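Local coordinates for protein hydrogenase maturation protease HycI (Thermococcus kodakarensis KOD1, PDB 5ZBY) that probably acts as an endopeptidase of the A31 family that trims the C-terminus of a [NiFe] hydrogenase subunit during enzyme maturation, at residues R13-G18 against D45-N50; S9-I14 against P67-F72. All blocks are in the same frame, centred on the assembly; numbering follows the deposited sequence.

Contact 1 (R13-G18 against D45-N50); sequences RIVICG and DVLILN
Ile16 and Ile48 lie side by side on neighbouring parallel strands, 14-18 and 46-50. These strands and helix 29-40 form a beta-alpha-beta unit, and strand 46-50 is the outermost strand at this end of the sheet. The two isoleucines point the same way, and their CD1 atoms meet at 3.7 Å. The Ile48 chain folds back at chi2 (-69°), so that Ile48 CD1 also lies 3.7 Å from Ile16 CB. Leu37 of helix 29-40 touches both residues. On the same face Ile14 CB meets Val46 CG2 at 4.2 Å, and Leu155 of helix 138-156 packs on both.

The opposite face carries Val15, Cys17, Leu47 and Leu49. Val15 and Leu47 also run alongside each other. Val15 CG1, anti to the backbone N (chi1 -179°), touches Leu47 CD2 and Leu49 CD1. Leu49 CD1 also meets Cys17 SG at 4.1 Å. Ile62 of helix 59-64 packs on Val15, Cys17 and Leu49.

The backbone ladder is regular. Ile14 N, Ile16 N and Gly18 N donate to Asp45 O, Leu47 O and Leu49 O, while Leu47 N and Leu49 N donate to Ile14 O and Ile16 O.

At the start of the ladder, Arg13 and Asp45 cross at about a right angle, with guanidinium and carboxylate planes 86° apart. Arg13 NE bonds to Phe65 O, and its guanidinium makes a cation-pi contact with Phe65. Arg13 NH1 is 4.1 Å from Asp45 OD2, too far for a salt bridge. A water at the guanidinium edge spans the gap, accepting from Arg13 NH1 at 3.1 Å and donating to Asp45 OD2 at 2.6 Å.

Contact 2 (S9-I14 against P67-F72); sequences SGKTRI and PDLVVF
Asp68 points its carboxylate at the loop 11-13, with OD2 set against the backbone amides of Thr12 and Arg13. Asp68 OD2 accepts from Arg13 N at 2.7 Å in a nearly straight bond (171°). The amide meets the anti side of the oxygen, 26° out of the carboxylate plane. Thr12 N adds a weak, bent bond to the same oxygen. Asp68 CG stands beside its own backbone N (chi1 -64°), which directs the carboxylate at these amides.

The backbone adds two more bonds. Arg13 O takes two donors, Asp68 N at 2.7 Å and Leu69 N at 3.2 Å. The Leu69 bond lies closer to the C=O direction; Asp68 N sits tilted from the carbonyl plane. Ile14 and Leu69 form a parallel beta bridge where strands 14-18 and 69-75 begin to pair, and Ile14 CA lies 3.3 Å from Leu69 O.

The bent chain of Lys11 lays its aliphatic part across Leu69, at about a right angle, with Lys11 CG 3.9 Å from Leu69 CB. Lys11 NZ makes a weak bond to Ser9 O and a long, weak ion pair with Asp119.

The contact joins the loop after helix 3-8 to the start of strand 69-75. Val7 and Phe8 of that helix touch Leu69, and strand 119-125 lies next in the sheet.

In the fold
Contacts 1 and 2 share Arg13 and Ile14 and lie on the two sides of strand 14-18 in one sheet. Strand 46-50 flanks it in contact 1, strand 69-75 in contact 2. Contact 1 is the more buried, a full parallel ladder with apolar side chains on both faces. Contact 2 lies farther from the chain centre, where the pairing begins, and relies more on a carboxylate and a shared carbonyl. Between them the sheet continues directly: Cys17 N reaches Val71 O, and Val71 N reaches Val15 O, both at 2.8 Å and probably hydrogen bonds. Cys17 CB also packs on Phe72 CD2.

Contact 1 (R13-G18 against D45-N50)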
loop_
_atom_site.group_PDB
_atom_site.type_symbol
_atom_site.label_atom_id
_atom_site.label_comp_id
_atom_site.label_asym_id
_atom_site.label_seq_id
_atom_site.Cartn_x
_atom_site.Cartn_y
_atom_site.Cartn_z
ATOM N N ARG A 13 5.451 -5.298 14.625
ATOM C CA ARG A 13 4.664 -4.081 14.547
ATOM C C ARG A 13 4.571 -3.686 13.061
ATOM O O ARG A 13 5.592 -3.433 12.428
ATOM C CB ARG A 13 5.272 -2.954 15.383
ATOM C CG ARG A 13 5.341 -3.256 16.926
ATOM C CD ARG A 13 5.807 -1.997 17.624
ATOM N NE ARG A 13 4.885 -0.901 17.560
ATOM C CZ ARG A 13 3.780 -0.825 18.273
ATOM N NH1 ARG A 13 3.467 -1.795 19.159
ATOM N NH2 ARG A 13 3.013 0.245 18.154
ATOM N N ILE A 14 3.345 -3.541 12.565
ATOM C CA ILE A 14 3.133 -3.371 11.120
ATOM C C ILE A 14 2.276 -2.147 10.896
ATOM O O ILE A 14 1.263 -1.948 11.613
ATOM C CB ILE A 14 2.472 -4.596 10.561
ATOM C CG1 ILE A 14 3.420 -5.786 10.750
ATOM C CG2 ILE A 14 2.226 -4.439 9.021
ATOM C CD1 ILE A 14 2.833 -7.068 10.459
ATOM N N VAL A 15 2.661 -1.309 9.931
ATOM C CA VAL A 15 1.785 -0.232 9.521
ATOM C C VAL A 15 1.414 -0.537 8.086
ATOM O O VAL A 15 2.301 -0.829 7.280
ATOM C CB VAL A 15 2.458 1.160 9.662
ATOM C CG1 VAL A 15 1.476 2.279 9.243
ATOM C CG2 VAL A 15 2.955 1.408 11.121
ATOM N N ILE A 16 0.113 -0.534 7.781
ATOM C CA ILE A 16 -0.321 -0.700 6.404
ATOM C C ILE A 16 -0.974 0.603 5.956
ATOM O O ILE A 16 -1.851 1.116 6.637
ATOM C CB ILE A 16 -1.285 -1.869 6.268
ATOM C CG1 ILE A 16 -0.551 -3.152 6.722
ATOM C CG2 ILE A 16 -1.703 -2.043 4.789
ATOM C CD1 ILE A 16 -1.451 -4.304 6.895
ATOM N N CYS A 17 -0.475 1.145 4.852
ATOM C CA CYS A 17 -0.829 2.480 4.362
ATOM C C CYS A 17 -1.476 2.371 3.015
ATOM O O CYS A 17 -0.774 2.048 2.053
ATOM C CB CYS A 17 0.425 3.330 4.197
ATOM S SG CYS A 17 1.119 3.798 5.780
ATOM N N GLY A 18 -2.778 2.642 2.916
ATOM C CA GLY A 18 -3.435 2.620 1.613
ATOM C C GLY A 18 -3.316 3.966 0.928
ATOM O O GLY A 18 -3.569 5.001 1.511
ATOM N N ASP A 45 -0.831 -4.407 17.594
ATOM C CA ASP A 45 0.483 -4.360 16.947
ATOM C C ASP A 45 0.380 -3.868 15.511
ATOM O O ASP A 45 1.415 -3.719 14.870
ATOM C CB ASP A 45 1.109 -5.731 16.906
ATOM C CG ASP A 45 1.368 -6.294 18.307
ATOM O OD1 ASP A 45 0.830 -7.374 18.596
ATOM O OD2 ASP A 45 2.115 -5.661 19.076
ATOM N N VAL A 46 -0.834 -3.604 15.037
ATOM C CA VAL A 46 -0.986 -3.193 13.631
ATOM C C VAL A 46 -1.742 -1.858 13.534
ATOM O O VAL A 46 -2.777 -1.677 14.187
ATOM C CB VAL A 46 -1.734 -4.256 12.834
ATOM C CG1 VAL A 46 -2.013 -3.762 11.390
ATOM C CG2 VAL A 46 -0.948 -5.565 12.772
ATOM N N LEU A 47 -1.226 -0.935 12.721
ATOM C CA LEU A 47 -1.878 0.313 12.418
ATOM C C LEU A 47 -2.239 0.338 10.937
ATOM O O LEU A 47 -1.361 0.111 10.113
ATOM C CB LEU A 47 -0.958 1.467 12.754
ATOM C CG LEU A 47 -1.361 2.871 12.316
ATOM C CD1 LEU A 47 -2.712 3.286 12.944
ATOM C CD2 LEU A 47 -0.272 3.886 12.599
ATOM N N ILE A 48 -3.510 0.608 10.626
ATOM C CA ILE A 48 -3.980 0.748 9.236
ATOM C C ILE A 48 -4.316 2.211 8.990
ATOM O O ILE A 48 -5.088 2.840 9.736
ATOM C CB ILE A 48 -5.219 -0.110 8.964
ATOM C CG1 ILE A 48 -5.076 -1.544 9.487
ATOM C CG2 ILE A 48 -5.555 -0.082 7.434
ATOM C CD1 ILE A 48 -4.053 -2.355 8.725
ATOM N N LEU A 49 -3.722 2.782 7.958
ATOM C CA LEU A 49 -3.962 4.176 7.604
ATOM C C LEU A 49 -4.483 4.305 6.183
ATOM O O LEU A 49 -3.984 3.649 5.258
ATOM C CB LEU A 49 -2.671 4.972 7.685
ATOM C CG LEU A 49 -2.040 5.135 9.051
ATOM C CD1 LEU A 49 -0.679 5.790 8.884
ATOM C CD2 LEU A 49 -2.994 5.979 9.929
ATOM N N ASN A 50 -5.482 5.156 6.014
ATOM C CA ASN A 50 -5.900 5.626 4.697
ATOM C C ASN A 50 -5.160 6.935 4.451
ATOM O O ASN A 50 -5.443 7.956 5.095
ATOM C CB ASN A 50 -7.425 5.794 4.653
ATOM C CG ASN A 50 -7.928 6.327 3.311
ATOM O OD1 ASN A 50 -7.179 6.893 2.502
ATOM N ND2 ASN A 50 -9.216 6.132 3.076
HETATM O O HOH W 1 4.454 -4.665 19.709
#

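Contact 2 (S9-I14 against P67-F72)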
loop_
_atom_site.group_PDB
_atom_site.type_symbol
_atom_site.label_atom_id
_atom_site.label_comp_id
_atom_site.label_asym_id
_atom_site.label_seq_id
_atom_site.Cartn_x
_atom_site.Cartn_y
_atom_site.Cartn_z
ATOM N N SER A 9 6.787 -12.006 7.586
ATOM C CA SER A 9 7.432 -12.934 8.515
ATOM C C SER A 9 8.474 -12.276 9.408
ATOM O O SER A 9 9.345 -11.531 8.955
ATOM C CB SER A 9 8.061 -14.077 7.727
ATOM O OG SER A 9 9.044 -14.701 8.509
ATOM N N GLY A 10 8.376 -12.555 10.701
ATOM C CA GLY A 10 9.282 -11.968 11.638
ATOM C C GLY A 10 8.951 -10.564 12.055
ATOM O O GLY A 10 9.644 -9.980 12.869
ATOM N N LYS A 11 7.914 -9.979 11.460
ATOM C CA LYS A 11 7.613 -8.593 11.727
ATOM C C LYS A 11 6.487 -8.453 12.711
ATOM O O LYS A 11 5.372 -8.927 12.468
ATOM C CB LYS A 11 7.241 -7.891 10.418
ATOM C CG LYS A 11 8.285 -8.016 9.362
ATOM C CD LYS A 11 9.521 -7.295 9.745
ATOM C CE LYS A 11 10.510 -7.323 8.612
ATOM N NZ LYS A 11 11.002 -8.693 8.334
ATOM N N THR A 12 6.764 -7.817 13.854
ATOM C CA THR A 12 5.714 -7.700 14.867
ATOM C C THR A 12 4.829 -6.471 14.707
ATOM O O THR A 12 3.605 -6.588 14.673
ATOM C CB THR A 12 6.305 -7.676 16.256
ATOM O OG1 THR A 12 7.015 -8.902 16.442
ATOM C CG2 THR A 12 5.180 -7.532 17.308
ATOM N N ARG A 13 5.451 -5.298 14.625
ATOM C CA ARG A 13 4.664 -4.081 14.547
ATOM C C ARG A 13 4.571 -3.686 13.061
ATOM O O ARG A 13 5.592 -3.433 12.428
ATOM C CB ARG A 13 5.272 -2.954 15.383
ATOM C CG ARG A 13 5.341 -3.256 16.926
ATOM C CD ARG A 13 5.807 -1.997 17.624
ATOM N NE ARG A 13 4.885 -0.901 17.560
ATOM C CZ ARG A 13 3.780 -0.825 18.273
ATOM N NH1 ARG A 13 3.467 -1.795 19.159
ATOM N NH2 ARG A 13 3.013 0.245 18.154
ATOM N N ILE A 14 3.345 -3.541 12.565
ATOM C CA ILE A 14 3.133 -3.371 11.120
ATOM C C ILE A 14 2.276 -2.147 10.896
ATOM O O ILE A 14 1.263 -1.948 11.613
ATOM C CB ILE A 14 2.472 -4.596 10.561
ATOM C CG1 ILE A 14 3.420 -5.786 10.750
ATOM C CG2 ILE A 14 2.226 -4.439 9.021
ATOM C CD1 ILE A 14 2.833 -7.068 10.459
ATOM N N PRO A 67 7.316 0.972 13.744
ATOM C CA PRO A 67 7.079 -0.225 12.965
ATOM C C PRO A 67 8.343 -1.065 12.744
ATOM O O PRO A 67 9.450 -0.523 12.709
ATOM C CB PRO A 67 6.582 0.349 11.588
ATOM C CG PRO A 67 7.305 1.669 11.526
ATOM C CD PRO A 67 7.300 2.201 12.951
ATOM N N ASP A 68 8.095 -2.352 12.521
ATOM C CA ASP A 68 9.070 -3.308 12.026
ATOM C C ASP A 68 8.936 -3.376 10.511
ATOM O O ASP A 68 9.929 -3.610 9.817
ATOM C CB ASP A 68 8.834 -4.679 12.634
ATOM C CG ASP A 68 9.044 -4.678 14.160
ATOM O OD1 ASP A 68 10.065 -4.109 14.590
ATOM O OD2 ASP A 68 8.154 -5.172 14.859
ATOM N N LEU A 69 7.700 -3.175 10.023
ATOM C CA LEU A 69 7.381 -3.239 8.577
ATOM C C LEU A 69 6.348 -2.174 8.271
ATOM O O LEU A 69 5.358 -2.044 8.999
ATOM C CB LEU A 69 6.812 -4.596 8.195
ATOM C CG LEU A 69 6.341 -4.772 6.731
ATOM C CD1 LEU A 69 7.526 -4.666 5.784
ATOM C CD2 LEU A 69 5.607 -6.077 6.538
ATOM N N VAL A 70 6.555 -1.458 7.162
ATOM C CA VAL A 70 5.556 -0.537 6.630
ATOM C C VAL A 70 5.208 -1.035 5.238
ATOM O O VAL A 70 6.115 -1.295 4.441
ATOM C CB VAL A 70 6.079 0.910 6.580
ATOM C CG1 VAL A 70 4.976 1.821 5.974
ATOM C CG2 VAL A 70 6.467 1.381 8.026
ATOM N N VAL A 71 3.919 -1.229 4.984
ATOM C CA VAL A 71 3.422 -1.731 3.674
ATOM C C VAL A 71 2.576 -0.660 3.029
ATOM O O VAL A 71 1.520 -0.340 3.576
ATOM C CB VAL A 71 2.571 -2.970 3.875
ATOM C CG1 VAL A 71 2.068 -3.532 2.569
ATOM C CG2 VAL A 71 3.377 -4.045 4.647
ATOM N N PHE A 72 3.026 -0.117 1.901
ATOM C CA PHE A 72 2.224 0.812 1.103
ATOM C C PHE A 72 1.437 0.005 0.119
ATOM O O PHE A 72 1.951 -0.972 -0.409
ATOM C CB PHE A 72 3.125 1.820 0.382
ATOM C CG PHE A 72 3.747 2.805 1.332
ATOM C CD1 PHE A 72 5.067 2.692 1.717
ATOM C CD2 PHE A 72 2.971 3.817 1.884
ATOM C CE1 PHE A 72 5.630 3.612 2.644
ATOM C CE2 PHE A 72 3.536 4.713 2.825
ATOM C CZ PHE A 72 4.849 4.626 3.168
#